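Local coordinates for protein 2-oxoglutarate carboxylase small subunit (Hydrogenobacter thermophilus, PDB 7KCT) that is a biotin-carboxylase-like subunit with an ATP-grasp domain, which holds ADP, a magnesium ion and a bicarbonate ion, at residues 12-17 against 33-38; 21-26 against 48-53; 112-117 against 275-280; 223-228 against 321-326. One frame throughout, in Å; residues are numbered along the deposited sequence.

Contact 1: residues 12-17 against 33-38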
loop_
_atom_site.group_PDB
_atom_site.type_symbol
_atom_site.label_atom_id
_atom_site.label_comp_id
_atom_site.label_asym_id
_atom_site.label_seq_id
_atom_site.Cartn_x
_atom_site.Cartn_y
_atom_site.Cartn_z
ATOM N N LYS A 12 19.402 -14.748 14.064
ATOM C CA LYS A 12 20.184 -14.526 12.898
ATOM C C LYS A 12 19.482 -15.150 11.716
ATOM O O LYS A 12 19.596 -14.663 10.650
ATOM C CB LYS A 12 21.546 -15.164 13.028
ATOM C CG LYS A 12 22.580 -14.354 13.770
ATOM C CD LYS A 12 23.669 -15.282 14.278
ATOM C CE LYS A 12 24.651 -14.596 15.207
ATOM N NZ LYS A 12 26.005 -14.607 14.614
ATOM N N LYS A 13 18.762 -16.235 11.917
ATOM C CA LYS A 13 18.107 -16.906 10.817
ATOM C C LYS A 13 16.753 -17.530 11.226
ATOM O O LYS A 13 16.669 -18.118 12.259
ATOM C CB LYS A 13 19.022 -17.982 10.256
ATOM C CG LYS A 13 18.486 -18.707 9.051
ATOM C CD LYS A 13 19.404 -19.791 8.555
ATOM C CE LYS A 13 20.705 -19.222 8.065
ATOM N NZ LYS A 13 21.481 -20.204 7.317
ATOM N N VAL A 14 15.718 -17.358 10.403
ATOM C CA VAL A 14 14.382 -17.890 10.671
ATOM C C VAL A 14 13.978 -18.742 9.473
ATOM O O VAL A 14 14.096 -18.297 8.316
ATOM C CB VAL A 14 13.344 -16.770 10.894
ATOM C CG1 VAL A 14 11.899 -17.322 10.939
ATOM C CG2 VAL A 14 13.675 -15.985 12.099
ATOM N N LEU A 15 13.467 -19.935 9.749
ATOM C CA LEU A 15 12.809 -20.786 8.761
ATOM C C LEU A 15 11.287 -20.550 8.790
ATOM O O LEU A 15 10.655 -20.527 9.864
ATOM C CB LEU A 15 13.174 -22.233 9.047
ATOM C CG LEU A 15 12.696 -23.302 8.055
ATOM C CD1 LEU A 15 13.516 -24.605 8.045
ATOM C CD2 LEU A 15 11.220 -23.680 8.226
ATOM N N VAL A 16 10.710 -20.339 7.603
ATOM C CA VAL A 16 9.289 -20.057 7.426
ATOM C C VAL A 16 8.662 -21.362 6.958
ATOM O O VAL A 16 8.938 -21.818 5.847
ATOM C CB VAL A 16 9.092 -18.938 6.397
ATOM C CG1 VAL A 16 7.653 -18.657 6.233
ATOM C CG2 VAL A 16 9.900 -17.671 6.812
ATOM N N ALA A 17 7.869 -22.017 7.797
ATOM C CA ALA A 17 7.340 -23.344 7.451
ATOM C C ALA A 17 5.958 -23.201 6.805
ATOM O O ALA A 17 4.923 -23.542 7.382
ATOM C CB ALA A 17 7.294 -24.238 8.681
ATOM N N LEU A 33 13.807 -6.681 9.703
ATOM C CA LEU A 33 14.552 -6.917 10.939
ATOM C C LEU A 33 15.998 -7.344 10.730
ATOM O O LEU A 33 16.716 -7.468 11.711
ATOM C CB LEU A 33 13.840 -7.994 11.772
ATOM C CG LEU A 33 12.479 -7.648 12.356
ATOM C CD1 LEU A 33 11.806 -8.848 13.009
ATOM C CD2 LEU A 33 12.674 -6.521 13.381
ATOM N N GLY A 34 16.449 -7.574 9.493
ATOM C CA GLY A 34 17.813 -7.998 9.230
ATOM C C GLY A 34 18.074 -9.457 9.478
ATOM O O GLY A 34 19.206 -9.838 9.778
ATOM N N ILE A 35 17.060 -10.282 9.379
ATOM C CA ILE A 35 17.159 -11.705 9.660
ATOM C C ILE A 35 17.228 -12.445 8.325
ATOM O O ILE A 35 16.458 -12.145 7.402
ATOM C CB ILE A 35 15.941 -12.194 10.469
ATOM C CG1 ILE A 35 15.869 -11.482 11.826
ATOM C CG2 ILE A 35 15.968 -13.693 10.599
ATOM C CD1 ILE A 35 14.470 -11.582 12.478
ATOM N N GLN A 36 18.114 -13.432 8.242
ATOM C CA GLN A 36 18.190 -14.313 7.082
ATOM C C GLN A 36 17.006 -15.259 7.086
ATOM O O GLN A 36 16.539 -15.676 8.146
ATOM C CB GLN A 36 19.498 -15.116 7.133
ATOM C CG GLN A 36 20.710 -14.170 7.022
ATOM C CD GLN A 36 22.026 -14.784 7.407
ATOM O OE1 GLN A 36 22.106 -15.962 7.721
ATOM N NE2 GLN A 36 23.090 -13.982 7.359
ATOM N N THR A 37 16.556 -15.657 5.905
ATOM C CA THR A 37 15.326 -16.440 5.808
ATOM C C THR A 37 15.582 -17.736 5.041
ATOM O O THR A 37 16.415 -17.795 4.117
ATOM C CB THR A 37 14.202 -15.679 5.087
ATOM O OG1 THR A 37 14.673 -15.325 3.781
ATOM C CG2 THR A 37 13.774 -14.421 5.842
ATOM N N VAL A 38 14.825 -18.763 5.417
ATOM C CA VAL A 38 14.874 -20.096 4.839
ATOM C C VAL A 38 13.475 -20.439 4.393
ATOM O O VAL A 38 12.538 -20.370 5.202
ATOM C CB VAL A 38 15.335 -21.169 5.848
ATOM C CG1 VAL A 38 15.439 -22.522 5.181
ATOM C CG2 VAL A 38 16.681 -20.819 6.502
HETATM O O HOH W 1 20.970 -12.090 10.301
#
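Val14 turns its CG1 branch to the far side of the CA-CB bond from its own N (chi1 170°), which leaves CG2 beside that N. Ile35, with chi1 -62°, sends its CG2 branch opposite its own N. The two methyls thereby meet, Val14 CG2 lying 3.6 Å from Ile35 CG2. On the other face of the sheet, Lys13 stays extended as far as CD and passes its chain slantwise over Val38, with Lys13 CD 3.6 Å from Val38 CG2. The lysine chain then bends, and Lys13 CE passes 3.6 Å from Gln36 OE1, while NZ continues to a salt bridge with Glu56 and a hydrogen bond to Val81 O. Val38 is thus held from two directions, since its CG1 branch packs against CG and CD1 of Leu15, each 4.0 Å away.

These residues form a worked example of the beta-alpha-beta crossover: strands 13-16 and 36-41 are parallel neighbours in the Rossmann-like N-terminal domain of the biotin carboxylase family, and helix 20-32 connects them. That helix covers the face bearing Val14 and Thr37, both of which touch Cys30, whereas Val38 meets Val81 of helix 71-81. Four backbone bonds join the two segments. Gln36 N reaches Lys12 O at 3.1 Å, and Val14 N reaches Gln36 O at 2.9 Å. Val14 O then accepts from Val38 N, and Val38 O from Val16 N. At the N-terminal end of the pair a water donates to both Lys12 O and Gly34 O, bridging the residue just before the first strand to the Schellman motif with which Gly34 closes the helix.

Contact 2: residues 21-26 against 48-53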
loop_
_atom_site.group_PDB
_atom_site.type_symbol
_atom_site.label_atom_id
_atom_site.label_comp_id
_atom_site.label_asym_id
_atom_site.label_seq_id
_atom_site.Cartn_x
_atom_site.Cartn_y
_atom_site.Cartn_z
ATOM N N GLU A 21 1.136 -16.389 0.184
ATOM C CA GLU A 21 1.186 -14.995 0.627
ATOM C C GLU A 21 1.727 -14.847 2.041
ATOM O O GLU A 21 2.381 -13.840 2.347
ATOM C CB GLU A 21 -0.194 -14.333 0.523
ATOM C CG GLU A 21 -1.295 -14.842 1.471
ATOM C CD GLU A 21 -1.364 -14.054 2.766
ATOM O OE1 GLU A 21 -0.590 -13.066 2.920
ATOM O OE2 GLU A 21 -2.213 -14.414 3.623
ATOM N N ILE A 22 1.396 -15.786 2.940
ATOM C CA ILE A 22 1.816 -15.645 4.336
ATOM C C ILE A 22 3.318 -15.895 4.447
ATOM O O ILE A 22 3.998 -15.284 5.277
ATOM C CB ILE A 22 0.962 -16.573 5.234
ATOM C CG1 ILE A 22 1.245 -16.321 6.707
ATOM C CG2 ILE A 22 1.221 -18.072 4.968
ATOM C CD1 ILE A 22 0.952 -14.908 7.200
ATOM N N ALA A 23 3.870 -16.789 3.628
ATOM C CA ALA A 23 5.310 -16.965 3.700
ATOM C C ALA A 23 5.998 -15.681 3.239
ATOM O O ALA A 23 6.954 -15.226 3.885
ATOM C CB ALA A 23 5.756 -18.191 2.897
ATOM N N CYS A 24 5.440 -15.007 2.218
ATOM C CA CYS A 24 6.011 -13.735 1.783
ATOM C C CYS A 24 5.894 -12.665 2.856
ATOM O O CYS A 24 6.845 -11.903 3.082
ATOM C CB CYS A 24 5.356 -13.266 0.479
ATOM S SG CYS A 24 5.743 -14.370 -0.936
ATOM N N ARG A 25 4.748 -12.598 3.521
ATOM C CA ARG A 25 4.521 -11.656 4.617
ATOM C C ARG A 25 5.527 -11.836 5.740
ATOM O O ARG A 25 6.058 -10.856 6.288
ATOM C CB ARG A 25 3.084 -11.852 5.123
ATOM C CG ARG A 25 2.798 -11.176 6.449
ATOM C CD ARG A 25 2.570 -9.696 6.238
ATOM N NE ARG A 25 2.294 -8.938 7.455
ATOM C CZ ARG A 25 3.204 -8.293 8.162
ATOM N NH1 ARG A 25 4.490 -8.341 7.809
ATOM N NH2 ARG A 25 2.807 -7.578 9.215
ATOM N N VAL A 26 5.787 -13.076 6.124
ATOM C CA VAL A 26 6.776 -13.319 7.163
ATOM C C VAL A 26 8.186 -13.001 6.668
ATOM O O VAL A 26 8.994 -12.414 7.398
ATOM C CB VAL A 26 6.651 -14.774 7.656
ATOM C CG1 VAL A 26 7.791 -15.132 8.593
ATOM C CG2 VAL A 26 5.258 -14.991 8.348
ATOM N N ALA A 48 7.839 -20.665 -7.074
ATOM C CA ALA A 48 7.055 -19.894 -6.109
ATOM C C ALA A 48 7.778 -18.612 -5.710
ATOM O O ALA A 48 9.008 -18.578 -5.587
ATOM C CB ALA A 48 6.779 -20.707 -4.849
ATOM N N ARG A 49 6.990 -17.565 -5.489
ATOM C CA ARG A 49 7.538 -16.277 -5.070
ATOM C C ARG A 49 8.230 -16.343 -3.706
ATOM O O ARG A 49 9.267 -15.694 -3.505
ATOM C CB ARG A 49 6.414 -15.249 -5.067
ATOM C CG ARG A 49 6.857 -13.901 -4.635
ATOM C CD ARG A 49 7.975 -13.346 -5.498
ATOM N NE ARG A 49 7.763 -13.579 -6.931
ATOM C CZ ARG A 49 8.650 -13.301 -7.898
ATOM N NH1 ARG A 49 9.865 -12.809 -7.626
ATOM N NH2 ARG A 49 8.342 -13.588 -9.155
ATOM N N HIS A 50 7.687 -17.124 -2.743
ATOM C CA HIS A 50 8.350 -17.190 -1.445
ATOM C C HIS A 50 9.727 -17.824 -1.547
ATOM O O HIS A 50 10.617 -17.454 -0.791
ATOM C CB HIS A 50 7.483 -17.930 -0.413
ATOM C CG HIS A 50 7.393 -19.431 -0.573
ATOM N ND1 HIS A 50 6.544 -20.048 -1.467
ATOM C CD2 HIS A 50 7.957 -20.426 0.142
ATOM C CE1 HIS A 50 6.628 -21.359 -1.324
ATOM N NE2 HIS A 50 7.447 -21.607 -0.320
ATOM N N VAL A 51 9.916 -18.754 -2.499
ATOM C CA VAL A 51 11.229 -19.344 -2.779
ATOM C C VAL A 51 12.197 -18.311 -3.360
ATOM O O VAL A 51 13.371 -18.300 -3.001
ATOM C CB VAL A 51 11.078 -20.572 -3.703
ATOM C CG1 VAL A 51 12.482 -21.125 -4.208
ATOM C CG2 VAL A 51 10.233 -21.645 -2.994
ATOM N N LYS A 52 11.729 -17.424 -4.251
ATOM C CA LYS A 52 12.617 -16.385 -4.784
ATOM C C LYS A 52 12.995 -15.348 -3.724
ATOM O O LYS A 52 14.139 -14.863 -3.698
ATOM C CB LYS A 52 11.953 -15.702 -5.979
ATOM C CG LYS A 52 11.982 -16.532 -7.257
ATOM C CD LYS A 52 10.898 -16.083 -8.264
ATOM C CE LYS A 52 11.185 -16.623 -9.681
ATOM N NZ LYS A 52 12.226 -15.728 -10.388
ATOM N N MET A 53 12.067 -15.009 -2.830
ATOM C CA MET A 53 12.314 -13.951 -1.849
ATOM C C MET A 53 13.239 -14.419 -0.731
ATOM O O MET A 53 14.006 -13.615 -0.206
ATOM C CB MET A 53 10.998 -13.476 -1.200
ATOM C CG MET A 53 10.148 -12.512 -1.954
ATOM S SD MET A 53 8.607 -11.980 -1.056
ATOM C CE MET A 53 9.204 -11.351 0.455
#
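Arg49, first in its helix after the N-cap residue Ala48, touches Cys24 through its aliphatic part: Arg49 CG lies 3.9 Å from Cys24 SG. Beyond that atom the chain bends twice and turns from the helix pair, so the guanidinium belongs to the dimer interface, where it makes a salt bridge with Glu419 and a cation-pi contact with Tyr367, both of the second subunit. His50 follows, its CG lodged between its own N and carbonyl carbon (chi1 74°). Its CB meets Ala23 CB at 3.7 Å, and the same methyl approaches the ring obliquely. The imidazole is tied to the sheet beneath by a hydrogen bond between NE2 and Ile40 O. One turn on, Met53 lays its thioether beside the cysteine, with Met53 SD 3.7 Å from Cys24 SG. The last torsion of Met53 is bent, carrying CE to 3.6 Å from Cys24 O.

The short helical segments 21-26 and 49-53 run nearly parallel, at 20°, with axes 9.0 Å apart. Both belong to the helical layer over one face of the Rossmann-like sheet, and Met53 also packs on Thr417 of the second subunit. No hydrogen bond spans the two segments. Ala23 and Cys24 offer a methyl and a thiol, and the contact probably rests on dispersion between sulfur, methyl and methylene groups, while the polar ends of Arg49 and His50 are satisfied elsewhere.

Contact 3: residues 112-117 against 275-280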
loop_
_atom_site.group_PDB
_atom_site.type_symbol
_atom_site.label_atom_id
_atom_site.label_comp_id
_atom_site.label_asym_id
_atom_site.label_seq_id
_atom_site.Cartn_x
_atom_site.Cartn_y
_atom_site.Cartn_z
ATOM N N GLY A 112 5.246 -18.453 18.224
ATOM C CA GLY A 112 3.877 -18.799 18.538
ATOM C C GLY A 112 3.751 -18.948 20.044
ATOM O O GLY A 112 4.701 -18.668 20.781
ATOM N N PRO A 113 2.569 -19.314 20.542
ATOM C CA PRO A 113 2.389 -19.431 21.998
ATOM C C PRO A 113 3.000 -20.753 22.462
ATOM O O PRO A 113 3.369 -21.609 21.668
ATOM C CB PRO A 113 0.855 -19.362 22.185
ATOM C CG PRO A 113 0.296 -19.904 20.907
ATOM C CD PRO A 113 1.303 -19.498 19.802
ATOM N N HIS A 114 3.117 -20.921 23.770
ATOM C CA HIS A 114 3.643 -22.183 24.277
ATOM C C HIS A 114 2.866 -23.384 23.760
ATOM O O HIS A 114 1.637 -23.362 23.655
ATOM C CB HIS A 114 3.632 -22.145 25.810
ATOM C CG HIS A 114 4.503 -23.180 26.426
ATOM N ND1 HIS A 114 4.095 -24.483 26.572
ATOM C CD2 HIS A 114 5.816 -23.160 26.736
ATOM C CE1 HIS A 114 5.083 -25.194 27.085
ATOM N NE2 HIS A 114 6.150 -24.424 27.155
ATOM N N TRP A 115 3.583 -24.471 23.489
ATOM C CA TRP A 115 2.884 -25.643 23.010
ATOM C C TRP A 115 1.813 -26.176 23.982
ATOM O O TRP A 115 0.915 -26.850 23.522
ATOM C CB TRP A 115 3.844 -26.781 22.693
ATOM C CG TRP A 115 4.521 -27.387 23.894
ATOM C CD1 TRP A 115 5.733 -27.027 24.423
ATOM C CD2 TRP A 115 4.037 -28.473 24.708
ATOM N NE1 TRP A 115 6.029 -27.817 25.520
ATOM C CE2 TRP A 115 5.010 -28.711 25.715
ATOM C CE3 TRP A 115 2.891 -29.268 24.679
ATOM C CZ2 TRP A 115 4.855 -29.705 26.688
ATOM C CZ3 TRP A 115 2.743 -30.252 25.653
ATOM C CH2 TRP A 115 3.730 -30.469 26.629
ATOM N N LYS A 116 1.874 -25.921 25.278
ATOM C CA LYS A 116 0.834 -26.410 26.163
ATOM C C LYS A 116 -0.474 -25.667 25.963
ATOM O O LYS A 116 -1.550 -26.229 26.208
ATOM C CB LYS A 116 1.247 -26.222 27.606
ATOM C CG LYS A 116 2.219 -27.170 28.181
ATOM C CD LYS A 116 2.434 -26.698 29.627
ATOM C CE LYS A 116 3.823 -27.144 30.112
ATOM N NZ LYS A 116 3.706 -27.779 31.462
ATOM N N VAL A 117 -0.397 -24.367 25.667
ATOM C CA VAL A 117 -1.618 -23.600 25.391
ATOM C C VAL A 117 -2.219 -23.997 24.051
ATOM O O VAL A 117 -3.444 -24.059 23.892
ATOM C CB VAL A 117 -1.348 -22.091 25.456
ATOM C CG1 VAL A 117 -2.659 -21.335 25.378
ATOM C CG2 VAL A 117 -0.637 -21.764 26.722
ATOM N N GLY A 275 -1.867 -18.023 30.408
ATOM C CA GLY A 275 -0.505 -17.676 30.044
ATOM C C GLY A 275 -0.273 -17.588 28.546
ATOM O O GLY A 275 0.667 -18.203 28.036
ATOM N N TYR A 276 -1.105 -16.813 27.836
ATOM C CA TYR A 276 -0.968 -16.672 26.387
ATOM C C TYR A 276 0.110 -15.637 26.090
ATOM O O TYR A 276 0.162 -14.587 26.724
ATOM C CB TYR A 276 -2.300 -16.233 25.716
ATOM C CG TYR A 276 -2.317 -16.555 24.229
ATOM C CD1 TYR A 276 -2.592 -17.822 23.798
ATOM C CD2 TYR A 276 -2.028 -15.590 23.259
ATOM C CE1 TYR A 276 -2.561 -18.153 22.482
ATOM C CE2 TYR A 276 -2.009 -15.933 21.885
ATOM C CZ TYR A 276 -2.261 -17.220 21.527
ATOM O OH TYR A 276 -2.269 -17.680 20.213
ATOM N N TYR A 277 0.942 -15.908 25.073
ATOM C CA TYR A 277 1.793 -14.884 24.476
ATOM C C TYR A 277 1.886 -15.146 22.970
ATOM O O TYR A 277 1.441 -16.180 22.469
ATOM C CB TYR A 277 3.203 -14.808 25.138
ATOM C CG TYR A 277 3.982 -16.116 25.256
ATOM C CD1 TYR A 277 4.509 -16.729 24.128
ATOM C CD2 TYR A 277 4.264 -16.690 26.515
ATOM C CE1 TYR A 277 5.234 -17.907 24.220
ATOM C CE2 TYR A 277 4.995 -17.893 26.623
ATOM C CZ TYR A 277 5.485 -18.486 25.476
ATOM O OH TYR A 277 6.207 -19.665 25.543
ATOM N N SER A 278 2.451 -14.178 22.254
ATOM C CA SER A 278 2.473 -14.155 20.792
ATOM C C SER A 278 1.085 -13.668 20.388
ATOM O O SER A 278 0.361 -13.100 21.220
ATOM C CB SER A 278 2.782 -15.505 20.153
ATOM O OG SER A 278 3.058 -15.273 18.769
ATOM N N ALA A 279 0.714 -13.885 19.132
ATOM C CA ALA A 279 -0.556 -13.455 18.591
ATOM C C ALA A 279 -1.562 -14.590 18.699
ATOM O O ALA A 279 -1.223 -15.776 18.599
ATOM C CB ALA A 279 -0.427 -13.025 17.123
ATOM N N GLY A 280 -2.803 -14.220 18.922
ATOM C CA GLY A 280 -3.891 -15.178 18.949
ATOM C C GLY A 280 -5.182 -14.413 18.798
ATOM O O GLY A 280 -5.212 -13.193 18.925
HETATM O O HOH W 2 1.793 -19.063 25.417
#
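One water joins His114, Gly275 and Tyr277: it accepts from His114 N at 2.8 Å, donates to Gly275 O at 3.0 Å and accepts from Tyr277 N over a longer 3.3 Å. The same water sits over the centre of the Tyr277 ring, its oxygen 3.4 Å above the plane. Tyr277 CG sits between its own N and carbonyl carbon (chi1 52°), which brings the ring over this water and its edge to Gly112 O. Its OH comes in the plane of the His114 imidazole, at the edge beside CD2. His114 meanwhile serves as N-cap of helix 115-120, with ND1 accepting from Lys116 N at 2.9 Å.

The contact illustrates how two domains of a biotin carboxylase fold meet: residues 112-117 belong to the Rossmann-like part, whereas Gly275 ends an ATP-grasp helix in a Schellman motif and leads into strand 278-286. Across this joint Pro113 lies alongside Tyr276 and sets CB over one ring face, a CH-pi contact of 4.1 Å from CB to the centroid and 29° off the normal. Val117 comes to the ring edge instead, its CG1 3.9 Å from Tyr276 CD1. The far end of the phenol is held in place, where Tyr276 OH donates to Ala279 O at 2.7 Å.

Contact 4: residues 223-228 against 321-326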
loop_
_atom_site.group_PDB
_atom_site.type_symbol
_atom_site.label_atom_id
_atom_site.label_comp_id
_atom_site.label_asym_id
_atom_site.label_seq_id
_atom_site.Cartn_x
_atom_site.Cartn_y
_atom_site.Cartn_z
ATOM N N GLY A 223 0.573 -10.807 23.223
ATOM C CA GLY A 223 1.254 -10.819 24.512
ATOM C C GLY A 223 2.733 -11.138 24.371
ATOM O O GLY A 223 3.147 -11.844 23.453
ATOM N N ASP A 224 3.534 -10.635 25.326
ATOM C CA ASP A 224 4.946 -11.005 25.412
ATOM C C ASP A 224 5.155 -12.108 26.457
ATOM O O ASP A 224 4.218 -12.579 27.096
ATOM C CB ASP A 224 5.825 -9.778 25.681
ATOM C CG ASP A 224 5.631 -9.154 27.075
ATOM O OD1 ASP A 224 5.197 -9.862 28.007
ATOM O OD2 ASP A 224 5.972 -7.955 27.221
ATOM N N LYS A 225 6.400 -12.553 26.607
ATOM C CA LYS A 225 6.688 -13.679 27.490
ATOM C C LYS A 225 6.729 -13.279 28.965
ATOM O O LYS A 225 6.913 -14.151 29.819
ATOM C CB LYS A 225 8.006 -14.326 27.054
ATOM C CG LYS A 225 7.895 -14.966 25.645
ATOM C CD LYS A 225 9.097 -15.803 25.262
ATOM C CE LYS A 225 8.881 -16.555 23.958
ATOM N NZ LYS A 225 10.144 -17.250 23.484
ATOM N N TYR A 226 6.530 -11.994 29.261
ATOM C CA TYR A 226 6.635 -11.424 30.595
ATOM C C TYR A 226 5.281 -11.016 31.141
ATOM O O TYR A 226 5.210 -10.163 32.035
ATOM C CB TYR A 226 7.564 -10.214 30.561
ATOM C CG TYR A 226 8.856 -10.538 29.868
ATOM C CD1 TYR A 226 9.794 -11.354 30.474
ATOM C CD2 TYR A 226 9.115 -10.070 28.584
ATOM C CE1 TYR A 226 10.974 -11.675 29.832
ATOM C CE2 TYR A 226 10.289 -10.382 27.927
ATOM C CZ TYR A 226 11.215 -11.184 28.551
ATOM O OH TYR A 226 12.385 -11.492 27.891
ATOM N N GLY A 227 4.208 -11.569 30.572
ATOM C CA GLY A 227 2.857 -11.343 31.050
ATOM C C GLY A 227 2.195 -10.050 30.633
ATOM O O GLY A 227 1.131 -9.728 31.161
ATOM N N ASN A 228 2.755 -9.289 29.711
ATOM C CA ASN A 228 2.097 -8.070 29.257
ATOM C C ASN A 228 1.263 -8.391 28.011
ATOM O O ASN A 228 1.812 -8.567 26.917
ATOM C CB ASN A 228 3.114 -6.984 28.955
ATOM C CG ASN A 228 2.461 -5.695 28.466
ATOM O OD1 ASN A 228 3.010 -4.994 27.614
ATOM N ND2 ASN A 228 1.275 -5.396 28.968
ATOM N N ILE A 321 7.751 -11.963 15.984
ATOM C CA ILE A 321 9.142 -12.374 15.898
ATOM C C ILE A 321 9.948 -11.771 17.036
ATOM O O ILE A 321 10.766 -12.444 17.646
ATOM C CB ILE A 321 9.716 -11.974 14.530
ATOM C CG1 ILE A 321 9.012 -12.782 13.433
ATOM C CG2 ILE A 321 11.220 -12.259 14.497
ATOM C CD1 ILE A 321 9.153 -12.203 12.080
ATOM N N ARG A 322 9.716 -10.507 17.353
ATOM C CA ARG A 322 10.393 -9.878 18.471
ATOM C C ARG A 322 10.047 -10.541 19.800
ATOM O O ARG A 322 10.906 -10.655 20.686
ATOM C CB ARG A 322 10.013 -8.413 18.532
ATOM C CG ARG A 322 10.633 -7.528 17.515
ATOM C CD ARG A 322 9.972 -6.131 17.561
ATOM N NE ARG A 322 10.859 -5.226 16.891
ATOM C CZ ARG A 322 10.495 -4.279 16.037
ATOM N NH1 ARG A 322 9.209 -4.071 15.736
ATOM N NH2 ARG A 322 11.449 -3.543 15.463
ATOM N N ILE A 323 8.762 -10.847 20.007
ATOM C CA ILE A 323 8.306 -11.502 21.223
ATOM C C ILE A 323 8.977 -12.848 21.371
ATOM O O ILE A 323 9.416 -13.223 22.458
ATOM C CB ILE A 323 6.766 -11.644 21.197
ATOM C CG1 ILE A 323 6.064 -10.365 21.566
ATOM C CG2 ILE A 323 6.293 -12.752 22.109
ATOM C CD1 ILE A 323 4.605 -10.352 21.097
ATOM N N ALA A 324 9.086 -13.597 20.275
ATOM C CA ALA A 324 9.699 -14.917 20.349
ATOM C C ALA A 324 11.188 -14.824 20.696
ATOM O O ALA A 324 11.721 -15.723 21.350
ATOM C CB ALA A 324 9.515 -15.657 19.025
ATOM N N ALA A 325 11.840 -13.738 20.319
ATOM C CA ALA A 325 13.226 -13.475 20.705
ATOM C C ALA A 325 13.370 -12.969 22.146
ATOM O O ALA A 325 14.506 -12.810 22.630
ATOM C CB ALA A 325 13.804 -12.425 19.758
ATOM N N GLY A 326 12.257 -12.690 22.828
ATOM C CA GLY A 326 12.293 -12.229 24.202
ATOM C C GLY A 326 12.189 -10.740 24.393
ATOM O O GLY A 326 12.427 -10.254 25.510
HETATM O O HOH W 3 8.711 -11.537 24.890
#
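Asp224 and Ile323 have the nearest CA atoms of the two segments, 5.4 Å apart, where a type I turn from Asp224 to Gly227 meets the end of helix 316-324. Gly326, with positive phi, closes that helix in a Schellman motif. The turn is also braced as an Asx turn: Asp224 OD1 accepts from Tyr226 N at 2.8 Å and from Asn228 N at 3.0 Å, the two donors coming from opposite faces of the carboxylate. Ile323 presses into the base of the turn, its CD1 only 3.1 Å from Gly223 O, a tight approach.

This turn connects strands 215-223 and 229-236, a beta hairpin of the ATP-grasp domain, and two of its side chains bond to carbonyls at the helix C terminus. Lys225 has CG anti to its carbonyl carbon (chi1 -65°) and an extended chain beyond, which takes NZ past Ile323 O to donate to Ala324 O at 3.1 Å; its positive charge probably suits the negative end of the helix dipole. A water accepts from Lys225 N and donates to Ile323 O at 3.0 Å. Tyr226 presents its ring edge to Gly326 O and donates its OH proton to it at 2.7 Å, 16° from the carbonyl plane; the same ring makes a cation-pi contact with Arg328.

In the fold
From the N terminus, contact 1 opens first, and contact 2 opens on the crossover helix before contact 1 has closed, so the two interlock along the chain. Both lie in the Rossmann-like domain, where Val16 packs on Ala23 and Val26. Contact 3 starts from residues 112-117 of that domain and returns after a long excursion of nearly 160 residues; contact 4 opens inside this loop and closes beyond it, a second crossing pair. Gly223 O and Ser278 N, a probable hydrogen bond, join contacts 3 and 4 within the ATP-grasp sheet. Ile321 of contact 4 in turn packs on Leu33 and Ile35 of contact 1, bringing the two domains together again.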